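Local coordinates for protein pertussis toxin-like subunit ArtA (Escherichia coli, PDB 4Z9D) that is the pertussis toxin-like A subunit of an AB5 toxin, binding NAD and probably ADP-ribosylating trimeric G proteins of the host cell, at residues E17-G22 with T151-Y156. The protein carries 2 engineered substitutions. Numbering follows the deposited sequence.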
loop_
_atom_site.group_PDB
_atom_site.type_symbol
_atom_site.label_atom_id
_atom_site.label_comp_id
_atom_site.label_asym_id
_atom_site.label_seq_id
_atom_site.Cartn_x
_atom_site.Cartn_y
_atom_site.Cartn_z
ATOM N N GLU A 17 -6.723 7.736 14.353
ATOM C CA GLU A 17 -7.776 7.304 13.448
ATOM C C GLU A 17 -7.518 5.891 12.922
ATOM O O GLU A 17 -8.393 5.018 12.954
ATOM C CB GLU A 17 -7.900 8.287 12.286
ATOM C CG GLU A 17 -8.981 7.918 11.296
ATOM C CD GLU A 17 -8.943 8.775 10.056
ATOM O OE1 GLU A 17 -8.253 9.816 10.082
ATOM O OE2 GLU A 17 -9.625 8.426 9.065
ATOM N N ILE A 18 -6.305 5.691 12.416
ATOM C CA ILE A 18 -5.941 4.464 11.726
ATOM C C ILE A 18 -5.839 3.250 12.657
ATOM O O ILE A 18 -6.275 2.166 12.287
ATOM C CB ILE A 18 -4.629 4.676 10.939
ATOM C CG1 ILE A 18 -4.828 5.771 9.880
ATOM C CG2 ILE A 18 -4.177 3.399 10.278
ATOM C CD1 ILE A 18 -6.016 5.493 8.918
ATOM N N PHE A 19 -5.306 3.415 13.863
ATOM C CA PHE A 19 -5.215 2.278 14.785
ATOM C C PHE A 19 -6.606 1.781 15.153
ATOM O O PHE A 19 -6.824 0.583 15.381
ATOM C CB PHE A 19 -4.480 2.658 16.065
ATOM C CG PHE A 19 -2.989 2.789 15.909
ATOM C CD1 PHE A 19 -2.233 3.307 16.946
ATOM C CD2 PHE A 19 -2.345 2.420 14.731
ATOM C CE1 PHE A 19 -0.865 3.450 16.825
ATOM C CE2 PHE A 19 -0.972 2.546 14.613
ATOM C CZ PHE A 19 -0.234 3.069 15.663
ATOM N N ARG A 20 -7.551 2.715 15.161
ATOM C CA ARG A 20 -8.912 2.429 15.583
ATOM C C ARG A 20 -9.672 1.828 14.409
ATOM O O ARG A 20 -10.292 0.773 14.532
ATOM C CB ARG A 20 -9.614 3.709 16.047
ATOM C CG ARG A 20 -11.061 3.507 16.480
ATOM C CD ARG A 20 -11.913 4.697 16.079
ATOM N NE ARG A 20 -11.441 5.975 16.578
ATOM C CZ ARG A 20 -11.493 7.093 15.862
ATOM N NH1 ARG A 20 -11.043 8.235 16.365
ATOM N NH2 ARG A 20 -11.948 7.055 14.618
ATOM N N ASP A 21 -9.599 2.510 13.270
ATOM C CA ASP A 21 -10.436 2.199 12.108
ATOM C C ASP A 21 -9.801 1.304 11.055
ATOM O O ASP A 21 -10.505 0.709 10.238
ATOM C CB ASP A 21 -10.863 3.498 11.427
ATOM C CG ASP A 21 -11.694 4.380 12.326
ATOM O OD1 ASP A 21 -12.239 3.849 13.304
ATOM O OD2 ASP A 21 -11.784 5.600 12.065
ATOM N N GLY A 22 -8.475 1.201 11.070
ATOM C CA GLY A 22 -7.785 0.502 10.003
ATOM C C GLY A 22 -7.854 1.298 8.714
ATOM O O GLY A 22 -8.154 2.497 8.733
ATOM N N THR A 151 4.815 5.424 17.193
ATOM C CA THR A 151 3.709 5.106 18.078
ATOM C C THR A 151 3.367 3.633 17.927
ATOM O O THR A 151 3.260 3.147 16.807
ATOM C CB THR A 151 2.464 5.941 17.741
ATOM O OG1 THR A 151 2.823 7.315 17.539
ATOM C CG2 THR A 151 1.446 5.831 18.846
ATOM N N THR A 152 3.164 2.937 19.044
ATOM C CA THR A 152 2.810 1.521 18.999
ATOM C C THR A 152 1.304 1.353 19.139
ATOM O O THR A 152 0.671 2.063 19.907
ATOM C CB THR A 152 3.532 0.712 20.114
ATOM O OG1 THR A 152 4.944 0.744 19.878
ATOM C CG2 THR A 152 3.066 -0.740 20.132
ATOM N N ASN A 153 0.728 0.451 18.356
ATOM C CA ASN A 153 -0.690 0.168 18.440
ATOM C C ASN A 153 -0.904 -0.871 19.532
ATOM O O ASN A 153 -0.549 -2.038 19.361
ATOM C CB ASN A 153 -1.217 -0.335 17.096
ATOM C CG ASN A 153 -2.695 -0.659 17.139
ATOM O OD1 ASN A 153 -3.375 -0.324 18.108
ATOM N ND2 ASN A 153 -3.205 -1.304 16.084
ATOM N N ALA A 154 -1.450 -0.451 20.669
ATOM C CA ALA A 154 -1.669 -1.387 21.772
ATOM C C ALA A 154 -2.708 -2.452 21.439
ATOM O O ALA A 154 -2.744 -3.507 22.080
ATOM C CB ALA A 154 -2.078 -0.637 23.031
ATOM N N ARG A 155 -3.533 -2.174 20.432
ATOM C CA ARG A 155 -4.623 -3.060 20.022
ATOM C C ARG A 155 -4.180 -4.110 18.999
ATOM O O ARG A 155 -4.979 -4.950 18.588
ATOM C CB ARG A 155 -5.769 -2.245 19.425
ATOM C CG ARG A 155 -6.258 -1.075 20.266
ATOM C CD ARG A 155 -6.787 -1.472 21.613
ATOM N NE ARG A 155 -8.015 -2.253 21.502
ATOM C CZ ARG A 155 -8.993 -2.250 22.402
ATOM N NH1 ARG A 155 -10.064 -3.006 22.215
ATOM N NH2 ARG A 155 -8.908 -1.486 23.481
ATOM N N TYR A 156 -2.930 -4.021 18.545
ATOM C CA TYR A 156 -2.394 -4.995 17.591
ATOM C C TYR A 156 -2.615 -6.439 18.064
ATOM O O TYR A 156 -2.382 -6.770 19.231
ATOM C CB TYR A 156 -0.893 -4.746 17.347
ATOM C CG TYR A 156 -0.243 -5.799 16.464
ATOM C CD1 TYR A 156 0.713 -6.666 16.980
ATOM C CD2 TYR A 156 -0.613 -5.949 15.130
ATOM C CE1 TYR A 156 1.297 -7.647 16.199
ATOM C CE2 TYR A 156 -0.032 -6.934 14.332
ATOM C CZ TYR A 156 0.924 -7.775 14.876
ATOM O OH TYR A 156 1.507 -8.759 14.099
#
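The Asx turn just beyond strand 144-152 holds the side chain of Asn153 against the ring of Phe19 from helix 15-21. The CB of Asn153 stands 3.5 Å from the centroid of the Phe19 ring and only 1° off its normal, a CH-pi contact centred on the face. The amide follows the same surface: its plane lies 7° from that of the ring, and Asn153 CG rests 3.7 Å from Phe19 CG, the two side chains running past each other in opposite directions. With CG anti to the backbone N (chi1 179°), the asparagine lays its amide over the root of the phenylalanine. Two bonds fix that amide. Asn153 OD1 accepts from Arg155 N at 3.0 Å, the donor standing well above the carbonyl plane, while Asn153 ND2 donates to the backbone O of Ile130. At the far end of the ring, Thr151 O approaches the edge, 3.7 Å from Phe19 CZ, and Thr151 CG2 touches Phe19 CE1 at 3.9 Å. The Asx turn overlaps a type I turn from Asn153 to Tyr156, closed by Tyr156 N to Asn153 O, and the Tyr156 side chain still packs on Val131 of strand 130-139. Phe19 also packs on Ile130 and Ala133 of strand 130-139 and on Tyr80 of strand 77-83, thereby seating helix 15-21 across three successive strands of the antiparallel sheet.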